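Local coordinates for cyclic di-GMP receptor atypical PilZ domain-containing protein (Xanthomonas campestris pv. campestris, PDB 3RQA) that is of unknown function but forms a tetramer through a helical bundle and carries an atypical PilZ domain of the cyclic di-GMP receptor family, at residues C[106-111]-C[171-176]; C[23-28]-C[178-183]; C[16-21]-C[158-163]; C[43-48]-C[137-142]. All coordinates share one frame; numbering follows the deposited sequence.

Contact 1. Residues C[106-111]-C[171-176]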
# COMPACT_ATOMS: atom_id res chain seq x y z
N TRP C 106 26.51 -16.23 -7.23
CA TRP C 106 25.17 -16.71 -7.55
C TRP C 106 24.99 -17.33 -8.94
O TRP C 106 25.36 -16.73 -9.96
CB TRP C 106 24.23 -15.51 -7.38
CG TRP C 106 22.76 -15.76 -7.39
CD1 TRP C 106 22.13 -16.97 -7.26
CD2 TRP C 106 21.74 -14.77 -7.43
NE1 TRP C 106 20.77 -16.78 -7.22
CE2 TRP C 106 20.50 -15.44 -7.32
CE3 TRP C 106 21.74 -13.37 -7.56
CZ2 TRP C 106 19.27 -14.75 -7.33
CZ3 TRP C 106 20.52 -12.69 -7.57
CH2 TRP C 106 19.30 -13.38 -7.46
N SER C 107 24.40 -18.52 -8.98
CA SER C 107 24.09 -19.22 -10.23
C SER C 107 22.66 -19.72 -10.09
O SER C 107 22.05 -19.60 -9.03
CB SER C 107 25.04 -20.41 -10.46
OG SER C 107 24.58 -21.59 -9.81
N VAL C 108 22.12 -20.29 -11.16
CA VAL C 108 20.77 -20.81 -11.16
C VAL C 108 20.64 -21.99 -10.19
O VAL C 108 19.55 -22.26 -9.69
CB VAL C 108 20.37 -21.29 -12.58
CG1 VAL C 108 21.22 -22.47 -12.99
CG2 VAL C 108 18.90 -21.65 -12.63
N ARG C 109 21.75 -22.67 -9.93
CA ARG C 109 21.77 -23.83 -9.05
C ARG C 109 21.82 -23.54 -7.55
O ARG C 109 21.24 -24.27 -6.75
CB ARG C 109 22.96 -24.73 -9.38
CG ARG C 109 22.96 -25.29 -10.78
CD ARG C 109 24.20 -26.13 -11.00
NE ARG C 109 24.44 -26.39 -12.42
CZ ARG C 109 25.65 -26.43 -12.96
NH1 ARG C 109 26.72 -26.23 -12.20
NH2 ARG C 109 25.79 -26.66 -14.26
N GLY C 110 22.56 -22.50 -7.19
CA GLY C 110 22.72 -22.14 -5.79
C GLY C 110 23.53 -20.88 -5.59
O GLY C 110 23.72 -20.09 -6.52
N ILE C 111 24.03 -20.69 -4.37
CA ILE C 111 24.79 -19.50 -4.03
C ILE C 111 25.83 -19.74 -2.93
O ILE C 111 25.67 -20.59 -2.06
CB ILE C 111 23.81 -18.36 -3.60
CG1 ILE C 111 24.57 -17.05 -3.38
CG2 ILE C 111 23.07 -18.75 -2.33
CD1 ILE C 111 23.64 -15.85 -3.20
N ALA C 171 12.79 -17.62 -15.00
CA ALA C 171 12.87 -16.24 -14.53
C ALA C 171 14.23 -15.97 -13.89
O ALA C 171 14.79 -14.89 -14.05
CB ALA C 171 11.76 -15.96 -13.51
N LEU C 172 14.75 -16.95 -13.16
CA LEU C 172 16.05 -16.76 -12.50
C LEU C 172 17.19 -16.73 -13.52
O LEU C 172 18.11 -15.91 -13.41
CB LEU C 172 16.32 -17.88 -11.48
CG LEU C 172 17.66 -17.87 -10.74
CD1 LEU C 172 17.91 -16.52 -10.09
CD2 LEU C 172 17.67 -18.99 -9.69
N GLU C 173 17.12 -17.61 -14.52
CA GLU C 173 18.16 -17.64 -15.55
C GLU C 173 18.18 -16.29 -16.27
O GLU C 173 19.25 -15.71 -16.46
CB GLU C 173 17.91 -18.78 -16.54
CG GLU C 173 18.58 -20.09 -16.14
CD GLU C 173 18.08 -21.28 -16.93
OE1 GLU C 173 17.71 -21.11 -18.11
OE2 GLU C 173 18.08 -22.40 -16.37
N ARG C 174 17.00 -15.80 -16.65
CA ARG C 174 16.92 -14.51 -17.33
C ARG C 174 17.50 -13.44 -16.41
O ARG C 174 18.30 -12.60 -16.84
CB ARG C 174 15.48 -14.15 -17.67
CG ARG C 174 14.85 -14.98 -18.77
CD ARG C 174 13.35 -14.71 -18.83
NE ARG C 174 12.69 -15.52 -19.84
CZ ARG C 174 12.63 -15.21 -21.14
NH1 ARG C 174 13.19 -14.10 -21.58
NH2 ARG C 174 12.02 -16.03 -21.98
N HIS C 175 17.10 -13.49 -15.14
CA HIS C 175 17.58 -12.51 -14.18
C HIS C 175 19.11 -12.47 -14.10
O HIS C 175 19.72 -11.41 -14.18
CB HIS C 175 17.02 -12.78 -12.78
CG HIS C 175 17.45 -11.77 -11.77
ND1 HIS C 175 16.94 -10.49 -11.74
CD2 HIS C 175 18.40 -11.82 -10.81
CE1 HIS C 175 17.57 -9.79 -10.81
NE2 HIS C 175 18.46 -10.58 -10.23
N LEU C 176 19.72 -13.65 -13.96
CA LEU C 176 21.17 -13.74 -13.88
C LEU C 176 21.81 -13.25 -15.18
O LEU C 176 22.78 -12.48 -15.15
CB LEU C 176 21.61 -15.17 -13.59
CG LEU C 176 21.40 -15.65 -12.15
CD1 LEU C 176 21.78 -17.13 -12.04
CD2 LEU C 176 22.25 -14.80 -11.22
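Leu172 and Leu176, one turn apart on a helix, pack against the indole of Trp106 and the turn that follows it. CD2 of Leu176 lies over one face of the indole in a CH-pi contact, 4.1 Å from the centroid of the five-membered ring and 24° off its normal. The other methyl, CD1, presses on the turn backbone, 3.3 Å from Val108 N. Leu172 likewise divides its branches: CD1 comes within 3.5 Å of Trp106 CZ2, while CD2 rests near Val108 O. At the far end of the indole, His175 CD2 meets Trp106 CH2 at 3.8 Å, the two rings inclined at 52°. With CG trans to the backbone N (chi1 -168°), the indole extends toward the helix. Val108 CG2 meets the aliphatic CG of Glu173, whose OE2 is hydrogen-bonded to Gln169 NE2. Behind the contact, Ser107 OG accepts from Arg109 N at 3.0 Å in an ST turn and is hydrogen-bonded to Leu18 O, tying the turn to helix 12-19. Helix 165-185 packs on the end of strand 101-107 and the turn into 110-115, Leu129 of strand 124-129 also touches Trp106, and strand 24-34 pairs with 101-107 through the Cys25-Trp106 backbone bond.

Contact 2. Residues C[23-28]-C[178-183]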
# COMPACT_ATOMS: atom_id res chain seq x y z
N LEU C 23 26.26 -20.08 -15.91
CA LEU C 23 26.48 -18.68 -15.64
C LEU C 23 26.50 -18.48 -14.12
O LEU C 23 25.52 -18.76 -13.44
CB LEU C 23 25.36 -17.84 -16.25
CG LEU C 23 25.68 -16.40 -16.61
CD1 LEU C 23 24.39 -15.65 -16.90
CD2 LEU C 23 26.44 -15.72 -15.48
N SER C 24 27.64 -18.01 -13.61
CA SER C 24 27.79 -17.76 -12.18
C SER C 24 28.27 -16.35 -12.03
O SER C 24 29.29 -16.00 -12.61
CB SER C 24 28.81 -18.72 -11.57
OG SER C 24 28.37 -20.06 -11.65
N CYS C 25 27.55 -15.56 -11.26
CA CYS C 25 27.91 -14.16 -11.06
C CYS C 25 28.40 -13.87 -9.64
O CYS C 25 27.83 -14.36 -8.66
CB CYS C 25 26.72 -13.25 -11.38
SG CYS C 25 26.04 -13.46 -13.04
N GLU C 26 29.46 -13.07 -9.56
CA GLU C 26 30.05 -12.66 -8.29
C GLU C 26 29.61 -11.22 -8.08
O GLU C 26 30.07 -10.33 -8.78
CB GLU C 26 31.57 -12.73 -8.38
CG GLU C 26 32.33 -12.22 -7.16
CD GLU C 26 32.38 -13.23 -6.02
OE1 GLU C 26 33.15 -13.00 -5.06
OE2 GLU C 26 31.65 -14.25 -6.08
N LEU C 27 28.72 -10.98 -7.13
CA LEU C 27 28.26 -9.62 -6.87
C LEU C 27 27.96 -9.35 -5.40
O LEU C 27 27.91 -10.26 -4.57
CB LEU C 27 27.02 -9.33 -7.71
CG LEU C 27 25.74 -10.11 -7.36
CD1 LEU C 27 24.51 -9.39 -7.91
CD2 LEU C 27 25.85 -11.52 -7.91
N ARG C 28 27.74 -8.08 -5.08
CA ARG C 28 27.43 -7.66 -3.72
C ARG C 28 25.98 -7.21 -3.66
O ARG C 28 25.53 -6.40 -4.46
CB ARG C 28 28.35 -6.51 -3.29
CG ARG C 28 27.94 -5.83 -1.98
CD ARG C 28 29.00 -4.83 -1.50
NE ARG C 28 30.24 -5.50 -1.12
CZ ARG C 28 30.42 -6.16 0.02
NH1 ARG C 28 29.44 -6.23 0.91
NH2 ARG C 28 31.58 -6.76 0.27
N ARG C 178 20.67 -11.11 -17.37
CA ARG C 178 20.61 -9.65 -17.41
C ARG C 178 21.66 -9.00 -16.50
O ARG C 178 22.41 -8.13 -16.94
CB ARG C 178 19.24 -9.12 -16.97
CG ARG C 178 18.09 -9.43 -17.88
CD ARG C 178 16.94 -8.48 -17.61
NE ARG C 178 15.66 -9.18 -17.67
CZ ARG C 178 15.18 -9.94 -16.69
NH1 ARG C 178 14.01 -10.56 -16.82
NH2 ARG C 178 15.86 -10.06 -15.55
N LEU C 179 21.71 -9.42 -15.24
CA LEU C 179 22.67 -8.86 -14.30
C LEU C 179 24.08 -8.92 -14.85
O LEU C 179 24.87 -7.99 -14.68
CB LEU C 179 22.64 -9.62 -12.96
CG LEU C 179 21.48 -9.39 -11.99
CD1 LEU C 179 21.79 -10.08 -10.67
CD2 LEU C 179 21.29 -7.90 -11.77
N HIS C 180 24.38 -10.03 -15.53
CA HIS C 180 25.70 -10.24 -16.09
C HIS C 180 26.07 -9.27 -17.21
O HIS C 180 27.15 -8.67 -17.19
CB HIS C 180 25.84 -11.68 -16.58
CG HIS C 180 27.20 -12.01 -17.12
ND1 HIS C 180 27.64 -11.56 -18.34
CD2 HIS C 180 28.24 -12.68 -16.57
CE1 HIS C 180 28.89 -11.94 -18.53
NE2 HIS C 180 29.28 -12.62 -17.46
N ARG C 181 25.17 -9.10 -18.18
CA ARG C 181 25.47 -8.19 -19.28
C ARG C 181 25.56 -6.77 -18.77
O ARG C 181 26.33 -5.97 -19.30
CB ARG C 181 24.41 -8.29 -20.38
CG ARG C 181 23.07 -7.67 -20.05
CD ARG C 181 22.12 -7.82 -21.23
NE ARG C 181 20.77 -7.38 -20.91
CZ ARG C 181 19.68 -7.83 -21.53
NH1 ARG C 181 19.79 -8.73 -22.50
NH2 ARG C 181 18.48 -7.39 -21.18
N ARG C 182 24.79 -6.45 -17.74
CA ARG C 182 24.82 -5.11 -17.18
C ARG C 182 26.13 -4.85 -16.44
O ARG C 182 26.73 -3.79 -16.61
CB ARG C 182 23.61 -4.89 -16.25
CG ARG C 182 23.45 -3.43 -15.83
CD ARG C 182 22.01 -3.07 -15.43
NE ARG C 182 21.61 -3.63 -14.14
CZ ARG C 182 21.02 -4.81 -13.98
NH1 ARG C 182 20.76 -5.58 -15.03
NH2 ARG C 182 20.69 -5.22 -12.76
N GLN C 183 26.58 -5.81 -15.63
CA GLN C 183 27.84 -5.62 -14.90
C GLN C 183 28.96 -5.41 -15.91
O GLN C 183 29.83 -4.55 -15.73
CB GLN C 183 28.14 -6.85 -14.02
CG GLN C 183 27.32 -6.89 -12.68
CD GLN C 183 27.50 -8.21 -11.91
OE1 GLN C 183 26.85 -9.23 -12.22
NE2 GLN C 183 28.39 -8.19 -10.90
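His180 receives the side chains of Leu23 and Cys25. CD2 of Leu23 approaches its ring obliquely, 3.7 Å from His180 CD2, and the two side chains slant across one another. Cys25 comes instead to the ring's edge: its SG lies 5.2 Å from the imidazole centroid, 89° off the normal and so close to the ring plane, and also packs against His180 CB at 4.0 Å. The imidazole reaches the strand because its CG lies opposite the backbone N about the CA-CB bond (chi1 -177°), whereas the cysteine sulfur is turned to the side of its own backbone N.

Further along the strand, Leu27 and Leu179 cross at about a right angle and meet through their CD1 methyls, 3.9 Å apart. Gln183, one turn beyond Leu179, extends its chain so that its amide end lies beside Cys25, Glu26 and Leu27.

The alternation of the strand sets the pattern: Cys25 and Leu27 point toward the helix, while Ser24 and Glu26 point away from it. The axes of the short segments 24-28 and 178-183 approach to 9.2 Å and run at 58° to each other. Backbone bonds of Cys25 to Trp106 and of Leu27 to Val104 place this strand beside 101-107, so the C-terminal helix packs across this strand of the barrel. Contacts of methyl, sulfur and imidazole groups and of the end of Gln183 therefore carry much of this surface interface, which relies on fit and dispersion more than on charge pairing.

Contact 3. Residues C[16-21]-C[158-163]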
# COMPACT_ATOMS: atom_id res chain seq x y z
N THR C 16 32.13 -26.68 -7.58
CA THR C 16 31.97 -27.28 -8.90
C THR C 16 30.49 -27.61 -9.14
O THR C 16 29.94 -27.31 -10.20
CB THR C 16 32.84 -28.55 -9.04
OG1 THR C 16 34.22 -28.17 -9.12
CG2 THR C 16 32.45 -29.34 -10.30
N GLU C 17 29.84 -28.23 -8.15
CA GLU C 17 28.43 -28.58 -8.32
C GLU C 17 27.57 -27.36 -8.66
O GLU C 17 26.75 -27.40 -9.56
CB GLU C 17 27.89 -29.24 -7.05
CG GLU C 17 26.45 -29.74 -7.21
CD GLU C 17 25.94 -30.50 -6.00
OE1 GLU C 17 26.73 -31.26 -5.39
OE2 GLU C 17 24.74 -30.35 -5.66
N LEU C 18 27.76 -26.28 -7.91
CA LEU C 18 26.97 -25.07 -8.10
C LEU C 18 27.33 -24.20 -9.30
O LEU C 18 26.43 -23.68 -9.97
CB LEU C 18 27.03 -24.21 -6.83
CG LEU C 18 26.45 -24.80 -5.54
CD1 LEU C 18 26.59 -23.77 -4.41
CD2 LEU C 18 24.99 -25.19 -5.74
N PHE C 19 28.61 -24.04 -9.58
CA PHE C 19 29.03 -23.14 -10.65
C PHE C 19 29.63 -23.66 -11.94
O PHE C 19 29.70 -22.91 -12.92
CB PHE C 19 29.97 -22.10 -10.05
CG PHE C 19 29.49 -21.54 -8.74
CD1 PHE C 19 28.31 -20.80 -8.68
CD2 PHE C 19 30.20 -21.77 -7.57
CE1 PHE C 19 27.85 -20.29 -7.47
CE2 PHE C 19 29.75 -21.27 -6.35
CZ PHE C 19 28.57 -20.52 -6.31
N ALA C 20 30.06 -24.92 -11.98
CA ALA C 20 30.66 -25.43 -13.21
C ALA C 20 29.69 -25.47 -14.39
O ALA C 20 28.55 -25.92 -14.27
CB ALA C 20 31.26 -26.82 -12.97
N ASP C 21 30.16 -24.99 -15.54
CA ASP C 21 29.38 -25.00 -16.78
C ASP C 21 28.03 -24.28 -16.72
O ASP C 21 27.06 -24.69 -17.36
CB ASP C 21 29.15 -26.44 -17.27
CG ASP C 21 30.46 -27.20 -17.50
OD1 ASP C 21 31.45 -26.55 -17.88
OD2 ASP C 21 30.49 -28.43 -17.32
N TRP C 158 27.80 -22.87 1.08
CA TRP C 158 27.51 -23.17 -0.31
C TRP C 158 26.12 -23.77 -0.21
O TRP C 158 25.93 -24.83 0.38
CB TRP C 158 28.49 -24.20 -0.88
CG TRP C 158 29.82 -23.61 -1.24
CD1 TRP C 158 30.30 -23.39 -2.51
CD2 TRP C 158 30.84 -23.17 -0.34
NE1 TRP C 158 31.55 -22.83 -2.44
CE2 TRP C 158 31.91 -22.69 -1.13
CE3 TRP C 158 30.96 -23.14 1.06
CZ2 TRP C 158 33.09 -22.17 -0.57
CZ3 TRP C 158 32.13 -22.62 1.62
CH2 TRP C 158 33.17 -22.15 0.80
N LEU C 159 25.14 -23.06 -0.76
CA LEU C 159 23.76 -23.52 -0.72
C LEU C 159 23.27 -23.92 -2.12
O LEU C 159 23.49 -23.21 -3.09
CB LEU C 159 22.85 -22.42 -0.17
CG LEU C 159 23.02 -21.81 1.23
CD1 LEU C 159 23.01 -22.90 2.28
CD2 LEU C 159 24.29 -21.01 1.31
N ARG C 160 22.58 -25.06 -2.19
CA ARG C 160 22.02 -25.54 -3.45
C ARG C 160 20.51 -25.37 -3.34
O ARG C 160 19.90 -25.92 -2.42
CB ARG C 160 22.35 -27.02 -3.67
CG ARG C 160 21.84 -27.54 -5.00
CD ARG C 160 21.12 -28.85 -4.84
NE ARG C 160 22.02 -29.96 -4.55
CZ ARG C 160 21.84 -30.82 -3.55
NH1 ARG C 160 20.80 -30.69 -2.74
NH2 ARG C 160 22.70 -31.82 -3.38
N PHE C 161 19.92 -24.62 -4.26
CA PHE C 161 18.47 -24.38 -4.22
C PHE C 161 17.71 -25.68 -4.46
O PHE C 161 18.17 -26.55 -5.19
CB PHE C 161 18.03 -23.35 -5.29
CG PHE C 161 18.79 -22.04 -5.25
CD1 PHE C 161 18.90 -21.32 -4.06
CD2 PHE C 161 19.40 -21.54 -6.40
CE1 PHE C 161 19.61 -20.12 -4.02
CE2 PHE C 161 20.11 -20.34 -6.38
CZ PHE C 161 20.22 -19.63 -5.19
N ALA C 162 16.56 -25.80 -3.81
CA ALA C 162 15.70 -26.97 -4.00
C ALA C 162 15.15 -26.73 -5.42
O ALA C 162 15.17 -25.59 -5.90
CB ALA C 162 14.57 -26.97 -2.98
N PRO C 163 14.67 -27.78 -6.11
CA PRO C 163 14.15 -27.56 -7.46
C PRO C 163 13.26 -26.33 -7.54
O PRO C 163 12.33 -26.19 -6.75
CB PRO C 163 13.39 -28.85 -7.75
CG PRO C 163 14.25 -29.86 -7.05
CD PRO C 163 14.54 -29.19 -5.72
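A leucine seated on strand backbone and a salt bridge beside it join the N-terminal helix 12-19 to strand 155-161 of the barrel. Leu18 packs between the two elements, its CD1 methyl 3.4 Å from Leu159 O and 4.0 Å from Trp158 CB. The second methyl, CD2, meets CA and CB of Arg160, each at 3.8 Å. Both methyls thus rest against Leu159 O, and CD1 also comes near the plane of the Trp158 indole at its edge.

Glu17 and Arg160 form the polar part. Arg160 NE donates to Glu17 OE2 at 3.0 Å with an N-H...O angle of 159°, and NH2 adds a weak second bond to the same oxygen. The carboxylate and guanidinium planes are only 19° apart, and OE2 lies at the guanidinium edge. The arginine bends at chi2 and chi3 to bring NE to this oxygen, while Glu17 stretches out beyond CG.

In the closed six-stranded antiparallel barrel that forms the PilZ core, strand 155-161 lies between 110-115 and 139-150, paired through Leu159 with Ile111 and through Arg160 with Asp144. Helix 12-19 packs against this barrel wall. Phe19, one face of whose ring lies over Leu18 CB, approaches Trp158 obliquely, Phe19 CE2 lying 4.4 Å from Trp158 CD1, and also meets the ring of His105. The indole is held further by Trp158 NE1, which is hydrogen-bonded to Asp15 OD2 one turn earlier on the same helix as Leu18. Just after the helix, Ala20 O accepts from Arg109 NH1.

Contact 4. Residues C[43-48]-C[137-142]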
# COMPACT_ATOMS: atom_id res chain seq x y z
N ALA C 43 5.77 -19.48 -7.51
CA ALA C 43 5.07 -18.44 -8.26
C ALA C 43 5.33 -17.03 -7.71
O ALA C 43 5.42 -16.07 -8.47
CB ALA C 43 3.57 -18.74 -8.28
N THR C 44 5.45 -16.91 -6.40
CA THR C 44 5.71 -15.60 -5.78
C THR C 44 7.11 -15.15 -6.19
O THR C 44 7.31 -13.99 -6.58
CB THR C 44 5.63 -15.68 -4.24
OG1 THR C 44 4.31 -16.10 -3.85
CG2 THR C 44 5.92 -14.32 -3.62
N ALA C 45 8.07 -16.06 -6.09
CA ALA C 45 9.45 -15.76 -6.47
C ALA C 45 9.48 -15.43 -7.97
O ALA C 45 10.02 -14.40 -8.37
CB ALA C 45 10.35 -16.96 -6.16
N GLU C 46 8.88 -16.29 -8.79
CA GLU C 46 8.86 -16.05 -10.24
C GLU C 46 8.22 -14.70 -10.58
O GLU C 46 8.75 -13.95 -11.39
CB GLU C 46 8.09 -17.18 -10.97
CG GLU C 46 7.84 -16.89 -12.46
CD GLU C 46 7.19 -18.04 -13.22
OE1 GLU C 46 6.60 -18.92 -12.58
OE2 GLU C 46 7.26 -18.05 -14.47
N THR C 47 7.09 -14.40 -9.94
CA THR C 47 6.39 -13.15 -10.20
C THR C 47 7.26 -11.96 -9.83
O THR C 47 7.31 -10.98 -10.55
CB THR C 47 5.05 -13.08 -9.44
OG1 THR C 47 4.18 -14.11 -9.93
CG2 THR C 47 4.38 -11.72 -9.65
N LEU C 48 7.94 -12.06 -8.70
CA LEU C 48 8.82 -11.00 -8.26
C LEU C 48 9.91 -10.72 -9.31
O LEU C 48 10.13 -9.57 -9.69
CB LEU C 48 9.49 -11.39 -6.93
CG LEU C 48 10.74 -10.57 -6.55
CD1 LEU C 48 10.38 -9.09 -6.52
CD2 LEU C 48 11.30 -11.04 -5.20
N GLU C 137 11.90 -5.71 -1.58
CA GLU C 137 11.25 -7.01 -1.51
C GLU C 137 12.31 -8.10 -1.57
O GLU C 137 13.32 -7.97 -2.26
CB GLU C 137 10.24 -7.19 -2.64
CG GLU C 137 9.50 -8.52 -2.57
CD GLU C 137 8.51 -8.59 -1.42
OE1 GLU C 137 8.89 -8.27 -0.27
OE2 GLU C 137 7.35 -8.98 -1.66
N LEU C 138 12.07 -9.18 -0.84
CA LEU C 138 13.04 -10.26 -0.81
C LEU C 138 12.65 -11.49 -1.60
O LEU C 138 11.48 -11.87 -1.67
CB LEU C 138 13.35 -10.65 0.64
CG LEU C 138 13.85 -9.49 1.52
CD1 LEU C 138 14.23 -10.01 2.91
CD2 LEU C 138 15.04 -8.84 0.86
N LEU C 139 13.65 -12.09 -2.22
CA LEU C 139 13.47 -13.32 -2.96
C LEU C 139 13.89 -14.39 -1.94
O LEU C 139 15.00 -14.34 -1.40
CB LEU C 139 14.40 -13.35 -4.17
CG LEU C 139 14.37 -14.61 -5.06
CD1 LEU C 139 13.05 -14.67 -5.84
CD2 LEU C 139 15.56 -14.59 -6.01
N GLN C 140 13.00 -15.33 -1.64
CA GLN C 140 13.35 -16.39 -0.70
C GLN C 140 13.38 -17.68 -1.48
O GLN C 140 12.45 -17.98 -2.21
CB GLN C 140 12.35 -16.50 0.45
CG GLN C 140 12.27 -15.26 1.32
CD GLN C 140 11.79 -15.58 2.73
OE1 GLN C 140 11.62 -14.68 3.55
NE2 GLN C 140 11.58 -16.85 3.01
N LEU C 141 14.46 -18.43 -1.33
CA LEU C 141 14.62 -19.69 -2.03
C LEU C 141 15.05 -20.84 -1.11
O LEU C 141 16.16 -20.83 -0.56
CB LEU C 141 15.66 -19.53 -3.15
CG LEU C 141 15.39 -18.47 -4.22
CD1 LEU C 141 16.51 -18.49 -5.27
CD2 LEU C 141 14.04 -18.74 -4.87
N PRO C 142 14.17 -21.83 -0.91
CA PRO C 142 14.49 -22.99 -0.07
C PRO C 142 15.80 -23.60 -0.59
O PRO C 142 15.99 -23.69 -1.80
CB PRO C 142 13.30 -23.91 -0.27
CG PRO C 142 12.17 -22.94 -0.41
CD PRO C 142 12.75 -21.85 -1.31
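Helix 43-48 crosses strand 139-142 with an angle of 140° between their N-to-C directions and an axial approach of 8.4 Å, Ala45 and Leu139 being nearest with their CA atoms 5.9 Å apart. The strand belongs to the closed antiparallel barrel of the PilZ domain, and helix 42-55 packs on it where 139-150 begins.

The small side chain of Ala45 is consistent with this close approach. Its CB meets Leu139 CD1 at 3.6 Å and, more loosely, Leu141 CD2 at 4.3 Å. Leu139 reaches the helix with its side chain swung away from its own N (chi1 179°), which carries CD1 over to the alanine. One turn later on the helix, Leu48 lies along the backbone leading into the strand: CD2 sits 3.6 Å from Leu138 O and 4.0 Å from Leu139 CB, and both of its methyls touch the aliphatic CG of Glu137. The leucine and glutamate side chains slant past each other, the glutamate chain bending at chi2.

The polar end of Glu137 serves the assembly, for OE1 forms a salt bridge with Arg90 NE of the second subunit. Leu83 of that subunit packs on Leu48 and its Leu87 on Glu137, so the intramolecular contact continues directly into a subunit interface. Leu168 of helix 165-185 also touches both Ala45 and Leu141.

Within the helix, Ala43 O accepts both Thr47 N and, at 2.7 Å, Thr47 OG1, the two donors approaching from opposite faces of the carbonyl plane.

From the N terminus, helix 12-19 enters contact 3, which closes a long loop back from strand 155-161. Strand 24-34 follows, and contact 2 closes the longest loop, from this strand to the far part of helix 165-185; contacts 2 and 3 cross. Helix 42-55 then enters contact 4, whose loop ends at strand 139-150 and lies within the loops of both contact 2 and contact 3. The hairpin 101-107/110-115 opens contact 1, which closes on helix 165-185 inside contact 2 while crossing contacts 3 and 4. Contacts 1 and 2 set the C-terminal helix on neighbouring strands, whereas 3 and 4 attach two other helices to neighbouring strands of the same barrel.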